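Local atomic coordinates of deoxyribodipyrimidine photo-lyase (PDB entry 3UMV), a protein that uses light of 300-600 nm and bound FAD to split UV-induced cyclobutane pyrimidine dimers in rice DNA back into pyrimidines. Residues S184-T187 / F188-K191; G190-S193 / K194-E198; S294-R297 / C298-A302; F316-L320 / V321-E325; R324-A327 / D328-C331. All blocks are in the same frame, centred on the assembly; numbering follows the deposited sequence.

Interaction 1: S184-T187 / F188-K191; sequences SAKT and FRGK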
# COMPACT_ATOMS: atom_id res chain seq x y z
N SER A 184 17.46 -9.02 -1.69
CA SER A 184 16.71 -9.45 -0.52
C SER A 184 16.66 -8.41 0.59
O SER A 184 17.27 -7.33 0.51
CB SER A 184 17.32 -10.72 0.05
OG SER A 184 18.62 -10.42 0.57
N ALA A 185 15.94 -8.75 1.66
CA ALA A 185 15.86 -7.89 2.83
C ALA A 185 17.24 -7.68 3.42
O ALA A 185 17.57 -6.58 3.84
CB ALA A 185 14.93 -8.49 3.87
N LYS A 186 18.05 -8.73 3.44
CA LYS A 186 19.39 -8.59 3.99
C LYS A 186 20.20 -7.51 3.28
O LYS A 186 20.77 -6.60 3.92
CB LYS A 186 20.14 -9.92 3.95
CG LYS A 186 21.46 -9.88 4.72
CD LYS A 186 22.61 -9.37 3.88
CE LYS A 186 23.87 -9.24 4.72
NZ LYS A 186 25.11 -9.25 3.89
N THR A 187 20.25 -7.58 1.96
CA THR A 187 21.06 -6.63 1.20
C THR A 187 20.45 -5.23 1.22
O THR A 187 21.16 -4.23 1.25
CB THR A 187 21.32 -7.11 -0.25
OG1 THR A 187 20.10 -7.08 -1.00
CG2 THR A 187 21.87 -8.53 -0.26
N PHE A 188 19.13 -5.17 1.24
CA PHE A 188 18.44 -3.90 1.36
C PHE A 188 18.67 -3.27 2.74
O PHE A 188 18.97 -2.08 2.85
CB PHE A 188 16.94 -4.09 1.09
CG PHE A 188 16.19 -2.80 1.04
CD1 PHE A 188 16.33 -1.95 -0.04
CD2 PHE A 188 15.34 -2.43 2.07
CE1 PHE A 188 15.64 -0.75 -0.10
CE2 PHE A 188 14.64 -1.24 2.02
CZ PHE A 188 14.79 -0.40 0.93
N ARG A 189 18.57 -4.08 3.79
CA ARG A 189 18.83 -3.60 5.15
C ARG A 189 20.24 -3.03 5.30
O ARG A 189 20.45 -2.03 6.00
CB ARG A 189 18.62 -4.72 6.16
CG ARG A 189 18.70 -4.32 7.63
CD ARG A 189 18.67 -5.58 8.51
NE ARG A 189 17.58 -6.48 8.13
CZ ARG A 189 17.74 -7.72 7.68
NH1 ARG A 189 16.68 -8.46 7.37
NH2 ARG A 189 18.96 -8.24 7.55
N GLY A 190 21.21 -3.65 4.64
CA GLY A 190 22.58 -3.19 4.70
C GLY A 190 22.68 -1.74 4.26
O GLY A 190 23.41 -0.95 4.85
N LYS A 191 21.93 -1.38 3.24
CA LYS A 191 21.97 -0.01 2.73
C LYS A 191 21.18 0.99 3.58
O LYS A 191 21.69 2.05 3.91
CB LYS A 191 21.55 0.04 1.26
CG LYS A 191 22.57 -0.64 0.36
CD LYS A 191 22.36 -0.37 -1.11
CE LYS A 191 23.24 -1.28 -1.92
NZ LYS A 191 22.96 -1.20 -3.37

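Interaction 2: G190-S193 / K194-E198; sequences GKVS and KVMDE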
# COMPACT_ATOMS: atom_id res chain seq x y z
N GLY A 190 21.21 -3.65 4.64
CA GLY A 190 22.58 -3.19 4.70
C GLY A 190 22.68 -1.74 4.26
O GLY A 190 23.41 -0.95 4.85
N LYS A 191 21.93 -1.38 3.24
CA LYS A 191 21.97 -0.01 2.73
C LYS A 191 21.18 0.99 3.58
O LYS A 191 21.69 2.05 3.91
CB LYS A 191 21.55 0.04 1.26
CG LYS A 191 22.57 -0.64 0.36
CD LYS A 191 22.36 -0.37 -1.11
CE LYS A 191 23.24 -1.28 -1.92
NZ LYS A 191 22.96 -1.20 -3.37
N VAL A 192 19.95 0.64 3.95
CA VAL A 192 19.12 1.59 4.68
C VAL A 192 19.54 1.79 6.14
O VAL A 192 19.36 2.88 6.69
CB VAL A 192 17.60 1.27 4.56
CG1 VAL A 192 17.16 1.38 3.10
CG2 VAL A 192 17.28 -0.11 5.10
N SER A 193 20.08 0.76 6.78
CA SER A 193 20.46 0.90 8.18
C SER A 193 21.53 1.99 8.33
O SER A 193 21.58 2.68 9.36
CB SER A 193 20.94 -0.43 8.76
OG SER A 193 22.09 -0.90 8.09
N LYS A 194 22.35 2.17 7.31
CA LYS A 194 23.39 3.20 7.31
C LYS A 194 22.86 4.64 7.35
O LYS A 194 23.54 5.55 7.85
CB LYS A 194 24.29 3.05 6.09
CG LYS A 194 25.17 1.81 6.12
CD LYS A 194 25.95 1.70 4.83
CE LYS A 194 26.83 0.48 4.81
NZ LYS A 194 27.56 0.40 3.51
N VAL A 195 21.68 4.85 6.79
CA VAL A 195 21.11 6.19 6.71
C VAL A 195 19.82 6.31 7.51
O VAL A 195 19.12 7.31 7.42
CB VAL A 195 20.82 6.59 5.24
CG1 VAL A 195 22.11 6.65 4.44
CG2 VAL A 195 19.86 5.61 4.61
N MET A 196 19.51 5.29 8.30
CA MET A 196 18.26 5.28 9.04
C MET A 196 18.19 6.45 10.01
O MET A 196 17.16 7.10 10.11
CB MET A 196 18.04 3.96 9.77
CG MET A 196 16.61 3.78 10.30
SD MET A 196 15.31 3.74 9.03
CE MET A 196 15.93 2.50 7.90
N ASP A 197 19.29 6.73 10.71
CA ASP A 197 19.31 7.83 11.67
C ASP A 197 19.07 9.19 11.00
O ASP A 197 18.49 10.10 11.59
CB ASP A 197 20.61 7.84 12.48
CG ASP A 197 20.70 6.71 13.48
OD1 ASP A 197 19.64 6.13 13.83
OD2 ASP A 197 21.82 6.40 13.93
N GLU A 198 19.47 9.31 9.74
CA GLU A 198 19.28 10.53 8.98
C GLU A 198 17.83 10.77 8.54
O GLU A 198 17.42 11.92 8.37
CB GLU A 198 20.21 10.55 7.76
CG GLU A 198 20.03 11.76 6.85
CD GLU A 198 21.10 11.85 5.78
OE1 GLU A 198 21.88 10.88 5.62
OE2 GLU A 198 21.16 12.89 5.09
O HOH W 1 21.72 5.31 10.74

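Interaction 3: S294-R297 / C298-A302; sequences SAQR and CALEA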
# COMPACT_ATOMS: atom_id res chain seq x y z
N SER A 294 1.26 7.61 8.37
CA SER A 294 2.61 7.59 7.85
C SER A 294 3.37 6.37 8.40
O SER A 294 3.33 6.11 9.60
CB SER A 294 3.31 8.89 8.28
OG SER A 294 4.72 8.76 8.24
N ALA A 295 4.08 5.63 7.55
CA ALA A 295 4.90 4.52 8.05
C ALA A 295 6.01 5.05 8.95
O ALA A 295 6.40 4.39 9.90
CB ALA A 295 5.49 3.73 6.91
N GLN A 296 6.53 6.24 8.61
CA GLN A 296 7.54 6.93 9.42
C GLN A 296 6.97 7.26 10.80
O GLN A 296 7.65 7.03 11.82
CB GLN A 296 8.02 8.19 8.68
CG GLN A 296 9.11 8.97 9.39
CD GLN A 296 9.84 9.93 8.46
OE1 GLN A 296 9.79 9.79 7.23
NE2 GLN A 296 10.50 10.91 9.04
N ARG A 297 5.74 7.76 10.86
CA ARG A 297 5.06 7.92 12.15
C ARG A 297 5.03 6.62 12.96
O ARG A 297 5.29 6.62 14.17
CB ARG A 297 3.62 8.42 11.95
CG ARG A 297 2.77 8.36 13.22
CD ARG A 297 3.45 9.13 14.35
NE ARG A 297 3.74 10.50 13.97
CZ ARG A 297 4.60 11.30 14.59
NH1 ARG A 297 4.79 12.53 14.14
NH2 ARG A 297 5.28 10.86 15.65
N CYS A 298 4.69 5.50 12.31
CA CYS A 298 4.60 4.22 13.01
C CYS A 298 5.99 3.81 13.53
O CYS A 298 6.12 3.30 14.65
CB CYS A 298 4.05 3.14 12.07
SG CYS A 298 2.33 3.38 11.61
N ALA A 299 7.01 4.02 12.70
CA ALA A 299 8.39 3.73 13.09
C ALA A 299 8.87 4.59 14.26
O ALA A 299 9.50 4.09 15.18
CB ALA A 299 9.32 3.91 11.90
N LEU A 300 8.57 5.89 14.22
CA LEU A 300 8.95 6.79 15.30
C LEU A 300 8.34 6.38 16.63
O LEU A 300 9.00 6.42 17.68
CB LEU A 300 8.51 8.22 14.99
CG LEU A 300 9.26 8.93 13.88
CD1 LEU A 300 8.47 10.13 13.39
CD2 LEU A 300 10.66 9.33 14.33
N GLU A 301 7.08 6.00 16.60
CA GLU A 301 6.38 5.61 17.82
C GLU A 301 6.91 4.29 18.32
O GLU A 301 6.96 4.05 19.53
CB GLU A 301 4.87 5.56 17.58
CG GLU A 301 4.28 6.91 17.20
CD GLU A 301 4.46 7.94 18.30
OE1 GLU A 301 4.59 7.52 19.48
OE2 GLU A 301 4.48 9.15 18.01
N ALA A 302 7.30 3.41 17.40
CA ALA A 302 7.91 2.15 17.82
C ALA A 302 9.24 2.42 18.51
O ALA A 302 9.57 1.79 19.50
CB ALA A 302 8.09 1.22 16.63

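Interaction 4: F316-L320 / V321-E325; sequences FLEEL and VVRRE. With FAD (flavin-adenine dinucleotide), chain I.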
# COMPACT_ATOMS: atom_id res chain seq x y z
N PHE A 316 9.04 -5.86 14.56
CA PHE A 316 8.04 -4.98 13.96
C PHE A 316 8.68 -4.00 12.96
O PHE A 316 8.24 -3.90 11.81
CB PHE A 316 7.29 -4.22 15.05
CG PHE A 316 6.26 -3.26 14.52
CD1 PHE A 316 6.36 -1.91 14.79
CD2 PHE A 316 5.18 -3.71 13.77
CE1 PHE A 316 5.41 -1.01 14.32
CE2 PHE A 316 4.22 -2.81 13.31
CZ PHE A 316 4.35 -1.46 13.58
N LEU A 317 9.72 -3.30 13.39
CA LEU A 317 10.45 -2.37 12.54
C LEU A 317 11.04 -3.04 11.29
O LEU A 317 11.13 -2.43 10.23
CB LEU A 317 11.54 -1.66 13.35
CG LEU A 317 11.05 -0.55 14.28
CD1 LEU A 317 12.13 -0.16 15.31
CD2 LEU A 317 10.58 0.66 13.48
N GLU A 318 11.47 -4.30 11.41
CA GLU A 318 11.98 -5.05 10.26
C GLU A 318 10.88 -5.22 9.18
O GLU A 318 11.13 -5.03 7.98
CB GLU A 318 12.55 -6.40 10.70
CG GLU A 318 12.88 -7.39 9.58
CD GLU A 318 14.06 -6.96 8.70
OE1 GLU A 318 14.18 -7.48 7.57
OE2 GLU A 318 14.86 -6.10 9.14
N GLU A 319 9.67 -5.56 9.61
CA GLU A 319 8.59 -5.76 8.65
C GLU A 319 8.07 -4.40 8.16
O GLU A 319 7.87 -4.19 6.96
CB GLU A 319 7.45 -6.58 9.28
CG GLU A 319 7.90 -7.87 9.97
CD GLU A 319 8.50 -8.89 9.01
OE1 GLU A 319 7.84 -9.22 7.99
OE2 GLU A 319 9.62 -9.37 9.27
N LEU A 320 7.92 -3.47 9.10
CA LEU A 320 7.33 -2.18 8.78
C LEU A 320 8.20 -1.32 7.85
O LEU A 320 7.66 -0.61 7.00
CB LEU A 320 7.05 -1.40 10.07
CG LEU A 320 6.59 0.04 9.89
CD1 LEU A 320 5.17 0.05 9.38
CD2 LEU A 320 6.67 0.78 11.22
N VAL A 321 9.52 -1.36 8.03
CA VAL A 321 10.42 -0.50 7.27
C VAL A 321 11.19 -1.27 6.21
O VAL A 321 11.05 -1.01 5.02
CB VAL A 321 11.41 0.25 8.19
CG1 VAL A 321 12.44 1.04 7.37
CG2 VAL A 321 10.63 1.17 9.14
N VAL A 322 11.99 -2.24 6.63
CA VAL A 322 12.80 -2.96 5.66
C VAL A 322 11.99 -3.73 4.61
O VAL A 322 12.20 -3.56 3.41
CB VAL A 322 13.82 -3.87 6.34
CG1 VAL A 322 14.41 -4.83 5.34
CG2 VAL A 322 14.93 -3.02 6.94
N ARG A 323 11.07 -4.58 5.05
CA ARG A 323 10.32 -5.39 4.10
C ARG A 323 9.41 -4.53 3.23
O ARG A 323 9.44 -4.64 2.00
CB ARG A 323 9.53 -6.48 4.82
CG ARG A 323 10.41 -7.49 5.55
CD ARG A 323 9.95 -8.91 5.26
NE ARG A 323 10.16 -9.27 3.86
CZ ARG A 323 11.19 -9.99 3.43
NH1 ARG A 323 11.32 -10.27 2.13
NH2 ARG A 323 12.08 -10.44 4.30
N ARG A 324 8.63 -3.65 3.85
CA ARG A 324 7.67 -2.84 3.10
C ARG A 324 8.42 -2.00 2.08
O ARG A 324 8.05 -1.94 0.91
CB ARG A 324 6.85 -1.95 4.02
CG ARG A 324 5.88 -1.04 3.25
CD ARG A 324 5.13 -0.12 4.20
NE ARG A 324 6.09 0.53 5.07
CZ ARG A 324 6.82 1.60 4.76
NH1 ARG A 324 6.67 2.22 3.59
NH2 ARG A 324 7.69 2.08 5.65
N GLU A 325 9.49 -1.35 2.53
CA GLU A 325 10.25 -0.49 1.62
C GLU A 325 11.02 -1.26 0.55
O GLU A 325 11.26 -0.74 -0.54
CB GLU A 325 11.09 0.53 2.40
CG GLU A 325 10.17 1.51 3.12
CD GLU A 325 10.84 2.63 3.90
OE1 GLU A 325 12.00 3.00 3.61
OE2 GLU A 325 10.15 3.15 4.80
PA FAD I . 2.11 -6.73 10.64
O1A FAD I . 2.75 -8.06 10.91
O2A FAD I . 1.61 -6.03 11.87
O5B FAD I . 3.15 -5.82 9.84
C5B FAD I . 3.20 -4.42 9.99
C4B FAD I . 3.51 -3.76 8.65
O4B FAD I . 4.74 -4.22 8.10
C3B FAD I . 2.47 -4.11 7.60
O3B FAD I . 1.34 -3.27 7.69
C2B FAD I . 3.24 -3.85 6.33
O2B FAD I . 3.33 -2.46 6.11
C1B FAD I . 4.62 -4.34 6.70
N9A FAD I . 4.81 -5.74 6.28
C8A FAD I . 4.61 -6.87 7.03
N7A FAD I . 4.92 -7.93 6.25
C5A FAD I . 5.29 -7.49 5.02
C6A FAD I . 5.72 -8.11 3.83
N6A FAD I . 5.91 -9.43 3.76
N1A FAD I . 6.04 -7.35 2.73
C2A FAD I . 5.96 -5.98 2.80
N3A FAD I . 5.54 -5.36 3.96
C4A FAD I . 5.23 -6.11 5.05
N1 FAD I . 0.88 -6.56 2.12
C2 FAD I . 0.13 -5.47 1.79
O2 FAD I . 0.31 -4.43 2.41
N3 FAD I . -0.80 -5.55 0.76
C4 FAD I . -0.98 -6.73 0.06
O4 FAD I . -1.81 -6.80 -0.85
C4X FAD I . -0.20 -7.83 0.40
N5 FAD I . -0.34 -9.04 -0.24
C5X FAD I . 0.45 -10.11 0.10
C6 FAD I . 0.32 -11.33 -0.58
C7 FAD I . 1.13 -12.42 -0.23
C7M FAD I . 0.97 -13.71 -0.99
C8 FAD I . 2.05 -12.28 0.80
C8M FAD I . 2.94 -13.42 1.22
C9 FAD I . 2.16 -11.08 1.48
C9A FAD I . 1.37 -10.00 1.13
N10 FAD I . 1.49 -8.80 1.81
C10 FAD I . 0.71 -7.74 1.43
C1' FAD I . 2.48 -8.62 2.95
C2' FAD I . 1.90 -8.96 4.36
O2' FAD I . 1.21 -10.21 4.43
C3' FAD I . 0.97 -7.87 4.93
O3' FAD I . 1.60 -6.62 4.83
C4' FAD I . 0.58 -8.10 6.39
O4' FAD I . -0.06 -9.36 6.52
C5' FAD I . -0.32 -6.96 6.83
O5' FAD I . -0.97 -7.15 8.06
P FAD I . -0.52 -6.28 9.33
O1P FAD I . -0.51 -4.80 8.99
O2P FAD I . -1.43 -6.60 10.50
O3P FAD I . 0.93 -6.94 9.53
O HOH W 2 13.53 -9.91 6.96

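Interaction 5: R324-A327 / D328-C331; sequences RELA and DNFC. With FAD (flavin-adenine dinucleotide), chain I.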
# COMPACT_ATOMS: atom_id res chain seq x y z
N ARG A 324 8.63 -3.65 3.85
CA ARG A 324 7.67 -2.84 3.10
C ARG A 324 8.42 -2.00 2.08
O ARG A 324 8.05 -1.94 0.91
CB ARG A 324 6.85 -1.95 4.02
CG ARG A 324 5.88 -1.04 3.25
CD ARG A 324 5.13 -0.12 4.20
NE ARG A 324 6.09 0.53 5.07
CZ ARG A 324 6.82 1.60 4.76
NH1 ARG A 324 6.67 2.22 3.59
NH2 ARG A 324 7.69 2.08 5.65
N GLU A 325 9.49 -1.35 2.53
CA GLU A 325 10.25 -0.49 1.62
C GLU A 325 11.02 -1.26 0.55
O GLU A 325 11.26 -0.74 -0.54
CB GLU A 325 11.09 0.53 2.40
CG GLU A 325 10.17 1.51 3.12
CD GLU A 325 10.84 2.63 3.90
OE1 GLU A 325 12.00 3.00 3.61
OE2 GLU A 325 10.15 3.15 4.80
N LEU A 326 11.36 -2.51 0.85
CA LEU A 326 11.96 -3.40 -0.14
C LEU A 326 10.97 -3.67 -1.27
O LEU A 326 11.38 -3.81 -2.43
CB LEU A 326 12.40 -4.72 0.51
CG LEU A 326 12.87 -5.80 -0.48
CD1 LEU A 326 14.12 -5.40 -1.25
CD2 LEU A 326 13.07 -7.09 0.27
N ALA A 327 9.67 -3.72 -0.96
CA ALA A 327 8.68 -3.90 -2.01
C ALA A 327 8.61 -2.69 -2.93
O ALA A 327 8.45 -2.87 -4.14
CB ALA A 327 7.29 -4.24 -1.44
N ASP A 328 8.68 -1.48 -2.37
CA ASP A 328 8.75 -0.27 -3.22
C ASP A 328 10.02 -0.30 -4.09
O ASP A 328 9.99 0.02 -5.28
CB ASP A 328 8.69 1.03 -2.40
CG ASP A 328 7.28 1.65 -2.39
OD1 ASP A 328 7.15 2.91 -2.36
OD2 ASP A 328 6.31 0.87 -2.43
N ASN A 329 11.14 -0.68 -3.48
CA ASN A 329 12.39 -0.81 -4.20
C ASN A 329 12.20 -1.69 -5.43
O ASN A 329 12.57 -1.31 -6.54
CB ASN A 329 13.46 -1.39 -3.29
CG ASN A 329 14.72 -1.80 -4.03
OD1 ASN A 329 14.89 -2.96 -4.37
ND2 ASN A 329 15.58 -0.83 -4.32
N PHE A 330 11.57 -2.85 -5.23
CA PHE A 330 11.43 -3.79 -6.32
C PHE A 330 10.53 -3.26 -7.41
O PHE A 330 10.89 -3.28 -8.59
CB PHE A 330 10.92 -5.13 -5.80
CG PHE A 330 10.68 -6.13 -6.89
CD1 PHE A 330 11.75 -6.80 -7.49
CD2 PHE A 330 9.40 -6.40 -7.32
CE1 PHE A 330 11.52 -7.72 -8.50
CE2 PHE A 330 9.17 -7.33 -8.34
CZ PHE A 330 10.23 -7.98 -8.92
N CYS A 331 9.35 -2.78 -7.05
CA CYS A 331 8.43 -2.29 -8.07
C CYS A 331 8.97 -1.05 -8.81
O CYS A 331 8.74 -0.88 -10.00
CB CYS A 331 7.04 -2.03 -7.49
SG CYS A 331 6.23 -3.50 -6.83
PA FAD I . 2.11 -6.73 10.64
O1A FAD I . 2.75 -8.06 10.91
O2A FAD I . 1.61 -6.03 11.87
O5B FAD I . 3.15 -5.82 9.84
C5B FAD I . 3.20 -4.42 9.99
C4B FAD I . 3.51 -3.76 8.65
O4B FAD I . 4.74 -4.22 8.10
C3B FAD I . 2.47 -4.11 7.60
O3B FAD I . 1.34 -3.27 7.69
C2B FAD I . 3.24 -3.85 6.33
O2B FAD I . 3.33 -2.46 6.11
C1B FAD I . 4.62 -4.34 6.70
N9A FAD I . 4.81 -5.74 6.28
C8A FAD I . 4.61 -6.87 7.03
N7A FAD I . 4.92 -7.93 6.25
C5A FAD I . 5.29 -7.49 5.02
C6A FAD I . 5.72 -8.11 3.83
N6A FAD I . 5.91 -9.43 3.76
N1A FAD I . 6.04 -7.35 2.73
C2A FAD I . 5.96 -5.98 2.80
N3A FAD I . 5.54 -5.36 3.96
C4A FAD I . 5.23 -6.11 5.05
N1 FAD I . 0.88 -6.56 2.12
C2 FAD I . 0.13 -5.47 1.79
O2 FAD I . 0.31 -4.43 2.41
N3 FAD I . -0.80 -5.55 0.76
C4 FAD I . -0.98 -6.73 0.06
O4 FAD I . -1.81 -6.80 -0.85
C4X FAD I . -0.20 -7.83 0.40
N5 FAD I . -0.34 -9.04 -0.24
C5X FAD I . 0.45 -10.11 0.10
C6 FAD I . 0.32 -11.33 -0.58
C7 FAD I . 1.13 -12.42 -0.23
C7M FAD I . 0.97 -13.71 -0.99
C8 FAD I . 2.05 -12.28 0.80
C8M FAD I . 2.94 -13.42 1.22
C9 FAD I . 2.16 -11.08 1.48
C9A FAD I . 1.37 -10.00 1.13
N10 FAD I . 1.49 -8.80 1.81
C10 FAD I . 0.71 -7.74 1.43
C1' FAD I . 2.48 -8.62 2.95
C2' FAD I . 1.90 -8.96 4.36
O2' FAD I . 1.21 -10.21 4.43
C3' FAD I . 0.97 -7.87 4.93
O3' FAD I . 1.60 -6.62 4.83
C4' FAD I . 0.58 -8.10 6.39
O4' FAD I . -0.06 -9.36 6.52
C5' FAD I . -0.32 -6.96 6.83
O5' FAD I . -0.97 -7.15 8.06
P FAD I . -0.52 -6.28 9.33
O1P FAD I . -0.51 -4.80 8.99
O2P FAD I . -1.43 -6.60 10.50
O3P FAD I . 0.93 -6.94 9.53
O HOH W 3 5.85 -0.76 -0.31

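Interaction 1: S184-T187 / F188-K191
Phe188 N, Arg189 N and Gly190 N donate to Ser184 O, Ala185 O and Lys186 O, each four residues back. These bonds build the opening turns of helix 185-193. The bond from Arg189 N to Ala185 O is the shortest, at 2.7 Å, and that from Gly190 N to Lys186 O measures 3.1 Å. Ser184 holds the N-cap position, right before the first helical residue, and its carbonyl starts the series. Further on, Lys191 N makes a weak bond to Phe188 O, three residues back.

Arg189 carries most of the side-chain contact. Its CG is anti to the backbone N (chi1 -174°), and the chain bends at chi3 (-49°). This folds the guanidinium back over the start of the helix. One of its faces lies above Ala185 O, which stands 4.0 Å from the group's plane. NH1 is 3.9 Å from Ala185 CB, while NH2 is 3.6 Å from Lys186 CA. The Lys186 side chain crosses that of Arg189 at about a right angle. Phe188 takes part through its CB, 3.3 Å from Ser184 O, and its ring leads off to other neighbours.

The polar ends look outside this stretch. Arg189 NH1 forms a salt bridge with Glu318. Glu182 hydrogen-bonds Thr187 OG1 and forms a salt bridge with Lys191 NZ. The turn thus rests against helix 310-333, which lines the FAD site. Ala185 packs on Glu318 and Arg323 of that helix, and the Phe188 side chain on Leu326 and Asn329.

Interaction 2: G190-S193 / K194-E198
Ser193 O accepts from two donors, a bound water at 3.0 Å and Met196 N at 3.5 Å. The second bond is weak but fairly straight (163°). The same water accepts a hydrogen bond from Asp197 N at 2.8 Å, so it links the carbonyl to the next helix. This is a helix-to-helix turn joining helix 185-193 to helix 196-199, with Val195 as the N-cap of the second.

The backbone bonds across it reach back three residues, not four. Val195 N donates to Val192 O at 3.0 Å, coming from well above the carbonyl plane (61° out of it). Lys194 N makes only a weak bond to Lys191 O.

Met196 supplies the apolar contact. Its CG stands anti to the backbone N (chi1 -167°), and the chain then bends at chi2 and chi3. The methyl CE therefore swings back to Val192 CB, 3.9 Å away. The two side chains lie side by side and point the same way.

The extended Lys194 chain runs alongside Gly190 O, its CG 3.5 Å from that oxygen. Ser193 OG bonds to Arg189 O, one turn earlier in its own helix. Val195 and Met196 also pack on Val172 of a neighbouring loop, so one side of this surface junction is covered. Val195 CG2 also sits 3.5 Å from Val192 O, the oxygen its own N bonds.

Interaction 3: S294-R297 / C298-A302
Cys298 N donates to Ser294 O at 3.1 Å and begins the regular bonding of helix 295-305. Ser294 is the N-cap: its OG accepts a nearly straight bond of 3.0 Å from Arg297 N. Ala299 N follows with a bond to Ala295 O. Leu300 N reaches Gln296 O at 2.8 Å. The Leu300 methyl CD1 also lies over one face of the Arg297 guanidinium, offset toward its rim.

Glu301 closes the turn with its N on Arg297 O and adds a salt bridge, OE2 to Arg297 NH2 at 3.0 Å. The hydrogen bond within it is weak, and the guanidinium and carboxylate planes are 36° apart. A bend at chi2 brings Arg297 CD to 3.7 Å from Glu301 CG, and a bend at chi3 then turns the guanidinium toward OE2. Asp52 and Glu202 hold the same guanidinium, and Lys304 pairs with Glu301. A leucine in place of Arg297 would probably leave Asp52 and Glu202 without this shared positive mate.

Most of these residues are buried. Ala295, Cys298, Ala299 and Ala302 pack on helix 310-333, while Cys298 and Glu301 also touch helix 246-254.

Interaction 4: F316-L320 / V321-E325
Arg324 CG stands anti to the backbone N (chi1 177°), and a bend at chi3 (50°) turns the guanidinium back along the helix to Leu320 O. NE donates to that oxygen at 2.7 Å, nearly in line with the C=O bond. NH2 adds a weak bond to it at 3.0 Å.

A wide pi-type turn in helix 310-333 explains why Leu320 O can be used this way. Arg323 N reaches back five residues to Glu318 O at 3.0 Å. Arg324 N likewise bonds Glu319 O at 3.2 Å. The next amide, Glu325 N, returns to the usual step and bonds Val321 O. Leu320 O is thus passed over by these backbone donors, and the arginine side chain takes their place. NH2 also forms a salt bridge with Glu325 OE2 at 2.8 Å, using that oxygen's anti lone pair.

On the side of helix 185-193, the Glu318 carboxylate crosses Val322, its OE1 3.5 Å from Val322 CG1. Its charge is paired with Arg189, and a water donates to OE1 as well. Glu319 and Arg323 run side by side, but their charged atoms do not meet. In one conformer of Arg323, Glu319 OE1 is 3.5 Å from Arg323 CD; a second conformer makes this contact doubtful.

The wide turn lies against the adenosine half of FAD. Glu319 O and Leu320 CA lie against the ribose, and Arg324 CA is 3.4 Å from adenine N3A. This helix is one wall of the FAD pocket of the photolyase.

Interaction 5: R324-A327 / D328-C331
Arg324 O and Asp328 OD2 share a water, which donates to both, at 2.8 Å and 2.7 Å respectively. Directly, Asp328 N makes only a weak bond to Arg324 O. The water thus supplements a weak point in the alpha-helical part of helix 310-333 that follows its pi-type turn.

Arg324 also meets the cofactor through its aliphatic part. Its CD lies 3.5 Å from the ribose oxygen O2B, which sits at the edge of the guanidinium, near its plane. With an alanine in place of Arg324, the ribose O2B would probably lose its contact with CD, and Glu325 and Leu320 O their side-chain partner.

The next shell is made by Asn329. Its N donates to Glu325 O at 2.9 Å, while its CB comes within 3.3 Å of Leu326 O. With CG anti to the backbone N (chi1 169°), the amide is carried toward the backbone of Lys180 and Glu182. Leu326 and Asn329 slant across each other, with Leu326 CD1 4.0 Å from Asn329 OD1.

These polar ends are buried, and the surroundings fix them. Asn329 bonds both Lys180 O and Glu182 N, so its amide is held at both ends. Asp328 OD1 takes a salt bridge from Arg46 and a bond from Asn170. Ala327 and Phe330 pack on Val435 of helix 431-442.

Further along, Phe330 N donates to Leu326 O at 3.0 Å. Of the backbone bonds between the two segments the last is the straightest: Cys331 N points at Ala327 O across 3.0 Å, with an N-H...O angle of 174°.

In the fold
Interactions 1 and 2 share helix 185-193, and interactions 4 and 5 share helix 310-333. Interaction 3 lies on helix 295-305, which comes before 310-333 in the chain and packs on it. Helix 310-333 is the common neighbour: the Arg189-Glu318 salt bridge ties interaction 1 to it, Met196 meets Val321 from interaction 2, and Ala295 meets Arg324 from interaction 3. Interaction 2 is a surface junction with mostly weak backbone bonds and a bridging water, and interaction 1 is partly buried. Interactions 3, 4 and 5 are buried. Interaction 3 has a regular helix start with charges toward Asp52 and Glu202. Interactions 4 and 5 alone touch FAD.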